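Local structure of probable D-tyrosyl-tRNA(Tyr) deacylase 1 (Homo sapiens, 2OKV) at residues Val5-Arg10 with Gly139-Glu144; Ile27-Gly32 with Tyr72-Val77. The protein removes D-amino acids, and glycine mischarged onto tRNA(Ala), from tRNA as a homodimeric editing enzyme, and may take part in DNA replication. All blocks are in the same frame, centred on the assembly; numbering follows the deposited sequence.

Contact 1. Residues Val5-Arg10 with Gly139-Glu144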
ATOM      1  N   VAL B   5      -4.319   1.661   3.295  1.00 41.19           N
ATOM      2  CA  VAL B   5      -5.104   0.665   3.996  1.00 41.37           C
ATOM      3  C   VAL B   5      -5.265  -0.543   3.083  1.00 41.32           C
ATOM      4  O   VAL B   5      -5.717  -0.424   1.928  1.00 40.94           O
ATOM      5  CB  VAL B   5      -6.491   1.237   4.381  1.00 41.66           C
ATOM      6  CG1 VAL B   5      -7.344   0.171   5.015  1.00 42.84           C
ATOM      7  CG2 VAL B   5      -6.347   2.435   5.338  1.00 41.07           C
ATOM      8  N   GLN B   6      -4.861  -1.706   3.575  1.00 41.30           N
ATOM      9  CA  GLN B   6      -5.000  -2.931   2.786  1.00 41.20           C
ATOM     10  C   GLN B   6      -5.895  -3.911   3.526  1.00 41.29           C
ATOM     11  O   GLN B   6      -5.678  -4.172   4.705  1.00 42.09           O
ATOM     12  CB  GLN B   6      -3.628  -3.565   2.517  1.00 40.75           C
ATOM     13  CG  GLN B   6      -2.741  -2.714   1.594  1.00 38.50           C
ATOM     14  CD  GLN B   6      -1.354  -3.304   1.385  1.00 41.72           C
ATOM     15  OE1 GLN B   6      -1.169  -4.228   0.582  1.00 40.31           O
ATOM     16  NE2 GLN B   6      -0.349  -2.722   2.070  1.00 37.24           N
ATOM     17  N   ARG B   7      -6.890  -4.456   2.836  1.00 41.09           N
ATOM     18  CA  ARG B   7      -7.767  -5.452   3.442  1.00 41.01           C
ATOM     19  C   ARG B   7      -6.999  -6.759   3.482  1.00 40.98           C
ATOM     20  O   ARG B   7      -6.447  -7.177   2.473  1.00 40.59           O
ATOM     21  CB  ARG B   7      -9.054  -5.627   2.629  1.00 41.17           C
ATOM     22  CG  ARG B   7     -10.004  -6.687   3.196  1.00 41.27           C
ATOM     23  CD  ARG B   7     -11.306  -6.790   2.422  1.00 41.16           C
ATOM     24  NE  ARG B   7     -11.125  -7.473   1.142  1.00 42.13           N
ATOM     25  CZ  ARG B   7     -12.095  -7.712   0.269  1.00 43.09           C
ATOM     26  NH1 ARG B   7     -13.336  -7.294   0.513  1.00 43.05           N
ATOM     27  NH2 ARG B   7     -11.819  -8.355  -0.866  1.00 41.66           N
ATOM     28  N   VAL B   8      -6.978  -7.417   4.636  1.00 41.19           N
ATOM     29  CA  VAL B   8      -6.166  -8.635   4.778  1.00 41.53           C
ATOM     30  C   VAL B   8      -6.963  -9.869   5.222  1.00 41.99           C
ATOM     31  O   VAL B   8      -7.964  -9.740   5.967  1.00 41.33           O
ATOM     32  CB  VAL B   8      -4.953  -8.408   5.726  1.00 41.27           C
ATOM     33  CG1 VAL B   8      -4.029  -7.319   5.173  1.00 42.03           C
ATOM     34  CG2 VAL B   8      -5.403  -8.075   7.152  1.00 41.65           C
ATOM     35  N   THR B   9      -6.538 -11.060   4.778  1.00 41.46           N
ATOM     36  CA  THR B   9      -7.060 -12.256   5.442  1.00 41.80           C
ATOM     37  C   THR B   9      -6.222 -12.557   6.688  1.00 40.82           C
ATOM     38  O   THR B   9      -6.720 -13.140   7.639  1.00 40.02           O
ATOM     39  CB  THR B   9      -7.264 -13.513   4.527  1.00 42.47           C
ATOM     40  OG1 THR B   9      -6.140 -14.370   4.619  1.00 47.88           O
ATOM     41  CG2 THR B   9      -7.513 -13.145   3.123  1.00 39.93           C
ATOM     42  N   ARG B  10      -4.967 -12.100   6.684  1.00 39.54           N
ATOM     43  CA  ARG B  10      -4.115 -12.104   7.863  1.00 39.90           C
ATOM     44  C   ARG B  10      -2.932 -11.151   7.653  1.00 39.14           C
ATOM     45  O   ARG B  10      -2.648 -10.750   6.541  1.00 38.84           O
ATOM     46  CB  ARG B  10      -3.624 -13.529   8.193  1.00 40.14           C
ATOM     47  CG  ARG B  10      -2.838 -14.201   7.068  1.00 40.28           C
ATOM     48  CD  ARG B  10      -2.373 -15.620   7.428  1.00 41.58           C
ATOM     49  NE  ARG B  10      -3.481 -16.530   7.739  1.00 45.54           N
ATOM     50  CZ  ARG B  10      -4.235 -17.175   6.845  1.00 45.25           C
ATOM     51  NH1 ARG B  10      -4.022 -17.036   5.540  1.00 45.42           N
ATOM     52  NH2 ARG B  10      -5.200 -17.980   7.265  1.00 45.24           N
ATOM     53  N   GLY B 139      -7.938  -9.759  -2.016  1.00 37.33           N
ATOM     54  CA  GLY B 139      -8.667  -9.219  -3.165  1.00 37.23           C
ATOM     55  C   GLY B 139      -7.860  -9.073  -4.449  1.00 37.53           C
ATOM     56  O   GLY B 139      -8.150  -9.738  -5.450  1.00 36.42           O
ATOM     57  N   PRO B 140      -6.849  -8.184  -4.452  1.00 37.42           N
ATOM     58  CA  PRO B 140      -6.439  -7.306  -3.372  1.00 37.69           C
ATOM     59  C   PRO B 140      -7.430  -6.136  -3.246  1.00 38.21           C
ATOM     60  O   PRO B 140      -8.143  -5.836  -4.202  1.00 37.77           O
ATOM     61  CB  PRO B 140      -5.058  -6.810  -3.828  1.00 37.69           C
ATOM     62  CG  PRO B 140      -5.135  -6.813  -5.329  1.00 37.88           C
ATOM     63  CD  PRO B 140      -6.045  -7.988  -5.680  1.00 37.84           C
ATOM     64  N   VAL B 141      -7.478  -5.515  -2.069  1.00 38.74           N
ATOM     65  CA  VAL B 141      -8.241  -4.268  -1.858  1.00 38.89           C
ATOM     66  C   VAL B 141      -7.299  -3.297  -1.152  1.00 39.22           C
ATOM     67  O   VAL B 141      -6.754  -3.608  -0.074  1.00 38.92           O
ATOM     68  CB  VAL B 141      -9.527  -4.478  -1.020  1.00 38.64           C
ATOM     69  CG1 VAL B 141     -10.140  -3.134  -0.627  1.00 39.43           C
ATOM     70  CG2 VAL B 141     -10.544  -5.268  -1.807  1.00 39.53           C
ATOM     71  N   THR B 142      -7.098  -2.133  -1.761  1.00 39.39           N
ATOM     72  CA  THR B 142      -6.128  -1.164  -1.223  1.00 39.25           C
ATOM     73  C   THR B 142      -6.702   0.238  -1.356  1.00 38.65           C
ATOM     74  O   THR B 142      -7.087   0.640  -2.435  1.00 37.63           O
ATOM     75  CB  THR B 142      -4.796  -1.235  -2.014  1.00 39.81           C
ATOM     76  OG1 THR B 142      -4.351  -2.594  -2.101  1.00 40.00           O
ATOM     77  CG2 THR B 142      -3.701  -0.372  -1.350  1.00 39.26           C
ATOM     78  N   ILE B 143      -6.734   0.991  -0.261  1.00 38.77           N
ATOM     79  CA  ILE B 143      -7.363   2.308  -0.277  1.00 39.46           C
ATOM     80  C   ILE B 143      -6.385   3.346   0.267  1.00 39.37           C
ATOM     81  O   ILE B 143      -5.769   3.116   1.307  1.00 39.41           O
ATOM     82  CB  ILE B 143      -8.654   2.313   0.599  1.00 39.69           C
ATOM     83  CG1 ILE B 143      -9.726   1.362   0.009  1.00 40.98           C
ATOM     84  CG2 ILE B 143      -9.200   3.758   0.808  1.00 40.55           C
ATOM     85  CD1 ILE B 143     -10.371   1.832  -1.283  1.00 41.57           C
ATOM     86  N   GLU B 144      -6.257   4.468  -0.436  1.00 38.95           N
ATOM     87  CA  GLU B 144      -5.470   5.597   0.037  1.00 39.53           C
ATOM     88  C   GLU B 144      -6.369   6.588   0.783  1.00 40.23           C
ATOM     89  O   GLU B 144      -7.412   6.999   0.265  1.00 39.64           O
ATOM     90  CB  GLU B 144      -4.781   6.300  -1.128  1.00 39.16           C
ATOM     91  CG  GLU B 144      -3.764   5.432  -1.874  1.00 40.44           C
ATOM     92  CD  GLU B 144      -3.131   6.139  -3.071  1.00 40.44           C
ATOM     93  OE1 GLU B 144      -2.315   5.504  -3.766  1.00 42.51           O
ATOM     94  OE2 GLU B 144      -3.443   7.323  -3.323  1.00 42.46           O
TER

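Contact 2. Residues Ile27-Gly32 with Tyr72-Val77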
ATOM      1  N   ILE B  27      -7.684  -5.355   8.680  1.00 42.54           N
ATOM      2  CA  ILE B  27      -7.089  -4.288   7.887  1.00 43.23           C
ATOM      3  C   ILE B  27      -5.661  -3.959   8.375  1.00 43.39           C
ATOM      4  O   ILE B  27      -5.417  -3.912   9.574  1.00 43.10           O
ATOM      5  CB  ILE B  27      -8.123  -3.117   7.892  1.00 44.57           C
ATOM      6  CG1 ILE B  27      -8.430  -2.589   6.506  1.00 45.37           C
ATOM      7  CG2 ILE B  27      -8.004  -2.084   9.037  1.00 44.28           C
ATOM      8  CD1 ILE B  27      -9.758  -1.976   6.464  1.00 44.36           C
ATOM      9  N   CYS B  28      -4.725  -3.797   7.436  1.00 42.67           N
ATOM     10  CA  CYS B  28      -3.369  -3.333   7.741  1.00 43.20           C
ATOM     11  C   CYS B  28      -3.259  -1.894   7.277  1.00 42.94           C
ATOM     12  O   CYS B  28      -3.506  -1.586   6.114  1.00 43.37           O
ATOM     13  CB  CYS B  28      -2.293  -4.199   7.043  1.00 42.84           C
ATOM     14  SG  CYS B  28      -0.573  -3.672   7.374  1.00 44.54           S
ATOM     15  N   VAL B  29      -2.891  -1.018   8.195  1.00 42.80           N
ATOM     16  CA  VAL B  29      -2.797   0.404   7.921  1.00 42.48           C
ATOM     17  C   VAL B  29      -1.330   0.810   8.001  1.00 42.85           C
ATOM     18  O   VAL B  29      -0.666   0.604   9.030  1.00 42.66           O
ATOM     19  CB  VAL B  29      -3.622   1.230   8.945  1.00 42.92           C
ATOM     20  CG1 VAL B  29      -3.521   2.737   8.647  1.00 41.86           C
ATOM     21  CG2 VAL B  29      -5.083   0.758   8.959  1.00 42.61           C
ATOM     22  N   LEU B  30      -0.825   1.363   6.902  1.00 42.25           N
ATOM     23  CA  LEU B  30       0.480   1.987   6.903  1.00 42.02           C
ATOM     24  C   LEU B  30       0.262   3.475   7.053  1.00 41.81           C
ATOM     25  O   LEU B  30      -0.379   4.098   6.200  1.00 41.92           O
ATOM     26  CB  LEU B  30       1.233   1.653   5.615  1.00 42.23           C
ATOM     27  CG  LEU B  30       1.544   0.156   5.464  1.00 42.64           C
ATOM     28  CD1 LEU B  30       1.899  -0.181   4.032  1.00 41.96           C
ATOM     29  CD2 LEU B  30       2.695  -0.283   6.416  1.00 42.47           C
ATOM     30  N   LEU B  31       0.798   4.041   8.135  1.00 41.67           N
ATOM     31  CA  LEU B  31       0.449   5.404   8.560  1.00 41.72           C
ATOM     32  C   LEU B  31       1.585   6.420   8.389  1.00 40.90           C
ATOM     33  O   LEU B  31       2.634   6.317   9.053  1.00 39.78           O
ATOM     34  CB  LEU B  31       0.012   5.375  10.018  1.00 41.64           C
ATOM     35  CG  LEU B  31      -1.097   6.265  10.589  1.00 44.87           C
ATOM     36  CD1 LEU B  31      -0.549   6.961  11.826  1.00 41.88           C
ATOM     37  CD2 LEU B  31      -1.725   7.281   9.623  1.00 44.13           C
ATOM     38  N   GLY B  32       1.356   7.414   7.529  1.00 39.93           N
ATOM     39  CA  GLY B  32       2.324   8.474   7.262  1.00 40.45           C
ATOM     40  C   GLY B  32       1.980   9.794   7.923  1.00 40.61           C
ATOM     41  O   GLY B  32       1.053  10.479   7.498  1.00 41.02           O
ATOM     42  N   TYR B  72     -13.551  -7.044  13.214  1.00 40.52           N
ATOM     43  CA  TYR B  72     -12.301  -7.569  12.695  1.00 41.06           C
ATOM     44  C   TYR B  72     -11.131  -6.795  13.322  1.00 41.23           C
ATOM     45  O   TYR B  72     -11.339  -5.895  14.146  1.00 41.13           O
ATOM     46  CB  TYR B  72     -12.273  -7.502  11.162  1.00 41.09           C
ATOM     47  CG  TYR B  72     -13.019  -8.624  10.442  1.00 41.64           C
ATOM     48  CD1 TYR B  72     -13.213  -8.582   9.056  1.00 41.34           C
ATOM     49  CD2 TYR B  72     -13.525  -9.728  11.138  1.00 43.05           C
ATOM     50  CE1 TYR B  72     -13.877  -9.610   8.381  1.00 40.62           C
ATOM     51  CE2 TYR B  72     -14.207 -10.757  10.474  1.00 41.97           C
ATOM     52  CZ  TYR B  72     -14.368 -10.691   9.095  1.00 41.92           C
ATOM     53  OH  TYR B  72     -15.032 -11.708   8.434  1.00 42.77           O
ATOM     54  N   GLU B  73      -9.911  -7.153  12.946  1.00 41.44           N
ATOM     55  CA  GLU B  73      -8.721  -6.585  13.600  1.00 42.16           C
ATOM     56  C   GLU B  73      -8.068  -5.506  12.746  1.00 41.91           C
ATOM     57  O   GLU B  73      -8.374  -5.366  11.555  1.00 41.08           O
ATOM     58  CB  GLU B  73      -7.701  -7.678  13.931  1.00 42.15           C
ATOM     59  CG  GLU B  73      -8.098  -8.592  15.093  1.00 43.36           C
ATOM     60  CD  GLU B  73      -7.287  -9.887  15.111  1.00 43.65           C
ATOM     61  OE1 GLU B  73      -6.472 -10.084  16.039  1.00 44.77           O
ATOM     62  OE2 GLU B  73      -7.466 -10.705  14.181  1.00 45.27           O
ATOM     63  N   ILE B  74      -7.173  -4.740  13.366  1.00 41.62           N
ATOM     64  CA  ILE B  74      -6.428  -3.698  12.672  1.00 42.13           C
ATOM     65  C   ILE B  74      -4.958  -3.844  13.069  1.00 42.88           C
ATOM     66  O   ILE B  74      -4.638  -3.881  14.245  1.00 43.11           O
ATOM     67  CB  ILE B  74      -6.897  -2.270  13.067  1.00 42.44           C
ATOM     68  CG1 ILE B  74      -8.392  -2.078  12.776  1.00 41.39           C
ATOM     69  CG2 ILE B  74      -6.023  -1.202  12.370  1.00 42.05           C
ATOM     70  CD1 ILE B  74      -8.975  -0.788  13.321  1.00 41.50           C
ATOM     71  N   LEU B  75      -4.085  -3.970  12.078  1.00 43.48           N
ATOM     72  CA  LEU B  75      -2.647  -3.896  12.303  1.00 43.78           C
ATOM     73  C   LEU B  75      -2.145  -2.545  11.788  1.00 44.01           C
ATOM     74  O   LEU B  75      -2.192  -2.286  10.589  1.00 44.55           O
ATOM     75  CB  LEU B  75      -1.931  -5.040  11.570  1.00 43.30           C
ATOM     76  CG  LEU B  75      -0.391  -5.033  11.565  1.00 44.37           C
ATOM     77  CD1 LEU B  75       0.136  -5.187  12.979  1.00 40.25           C
ATOM     78  CD2 LEU B  75       0.174  -6.132  10.637  1.00 43.12           C
ATOM     79  N   CYS B  76      -1.681  -1.680  12.688  1.00 44.85           N
ATOM     80  CA  CYS B  76      -1.123  -0.373  12.278  1.00 45.75           C
ATOM     81  C   CYS B  76       0.387  -0.398  12.331  1.00 44.56           C
ATOM     82  O   CYS B  76       0.995  -0.881  13.303  1.00 44.74           O
ATOM     83  CB  CYS B  76      -1.597   0.798  13.158  1.00 44.97           C
ATOM     84  SG  CYS B  76      -3.322   0.881  13.407  1.00 54.63           S
ATOM     85  N   VAL B  77       1.004   0.157  11.300  1.00 43.81           N
ATOM     86  CA  VAL B  77       2.457   0.297  11.288  1.00 43.09           C
ATOM     87  C   VAL B  77       2.789   1.709  10.834  1.00 42.85           C
ATOM     88  O   VAL B  77       2.201   2.206   9.878  1.00 41.26           O
ATOM     89  CB  VAL B  77       3.124  -0.747  10.367  1.00 42.98           C
ATOM     90  CG1 VAL B  77       4.649  -0.584  10.377  1.00 43.58           C
ATOM     91  CG2 VAL B  77       2.755  -2.151  10.811  1.00 43.34           C
TER

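Contact 1. Residues Val5-Arg10 with Gly139-Glu144
Val5 and Ile143 form a hydrogen-bonded pair of an antiparallel ladder, joining strand 2-8 to strand 141-146, the last strand of the mixed five-stranded sheet within this chain. Val5 N donates a hydrogen bond to Ile143 O at 2.9 Å, and Ile143 N returns one to Val5 O at 2.8 Å. The beta-branched residues suit these extended, buried backbones, and on their side of the sheet Leu52 and Val54 add apolar cover. On the other face the non-hydrogen-bonded pair Gln6 and Thr142 lies side by side, Gln6 CG 3.9 Å from Thr142 CG2. A chi1 of -50° in Thr142 sets OG1 beside the backbone N and leaves CG2 opposite that N, alongside Gln6 CG, while OG1 is hydrogen-bonded to Asn137 and to Gln79 of the second subunit.

Against this buried ladder, which Arg7 N extends to Val141 O at 3.0 Å, stand the partly exposed Arg7 and Gly139, beyond which the chain turns away at Thr9 and at Gly139-Pro140. Gly139 and Pro140, joined by a cis peptide bond, form the Gly-cisPro motif, which, by similarity to relatives, probably enters the active site of the other subunit to reject L-amino acids; the backbone angles of Gly139 call for glycine. Arg7 bends at chi3 (75°) and reaches Asp138 O and Val54 O. Buried Val141 lays CG2 over one face of the Arg7 guanidinium, toward its rim, 3.5 Å from Arg7 NH2.

Contact 2. Residues Ile27-Gly32 with Tyr72-Val77
Chi1 of -58° in Ile74 sets CG1 beside the backbone N, and in Ile27 a chi1 of -129°, away from the usual staggered values, leaves the CG2 branch between the backbone N and the carbonyl carbon; the two branches meet as Ile27 CG2 and Ile74 CG1, 3.8 Å apart. They belong to a parallel ladder between strands 26-32 and 73-78, in the middle of the mixed sheet. Five backbone bonds zip it together; Leu75 N, for example, reaches Ile27 O at 2.8 Å, and Val77 N reaches Val29 O at 2.9 Å. CA-H groups add weaker contacts, such as Cys28 CA to Leu75 O at 3.3 Å.

Ile27, Val29, Ile74 and Cys76 share one face, where Cys76, with its small thiol, packs on Tyr106, Leu110 and Leu113 of helix 99-116. Val29 CG2 lies 4.0 Å from Ile74 CG2. Cys28, Leu30, Leu75 and Val77 line the other face. Cys28 belongs to the magnesium site, and Leu30 packs on Thr142 and Val77 on Pro140 of the second subunit. At the polar start, Glu73 turns its carboxylate to Lys123 and Gly24 N. Toward the far end, Leu30 CD2 rests 4.0 Å from Val77 CB.

How the contacts relate
From the N terminus the chain first lays down strand 2-8, then passes through the hairpin strands 10-15 and 18-23 and returns as strand 26-32, directly beside it. Helix 39-51, the small hairpin of strands 53-55 and 65-66 and helix 67-70 lead to strand 73-78, where contact 2 closes a loop; 39 residues lie between its segments. Helix 99-116 and strand 131-137 follow before strand 141-146 comes back to strand 2-8, so contact 1 closes a much longer loop that encloses contact 2 without crossing it. Contact 2 thus ties neighbours in the sheet's middle, contact 1 its margin. They meet where Gln6 N probably hydrogen-bonds to Cys28 O, and both touch the second subunit.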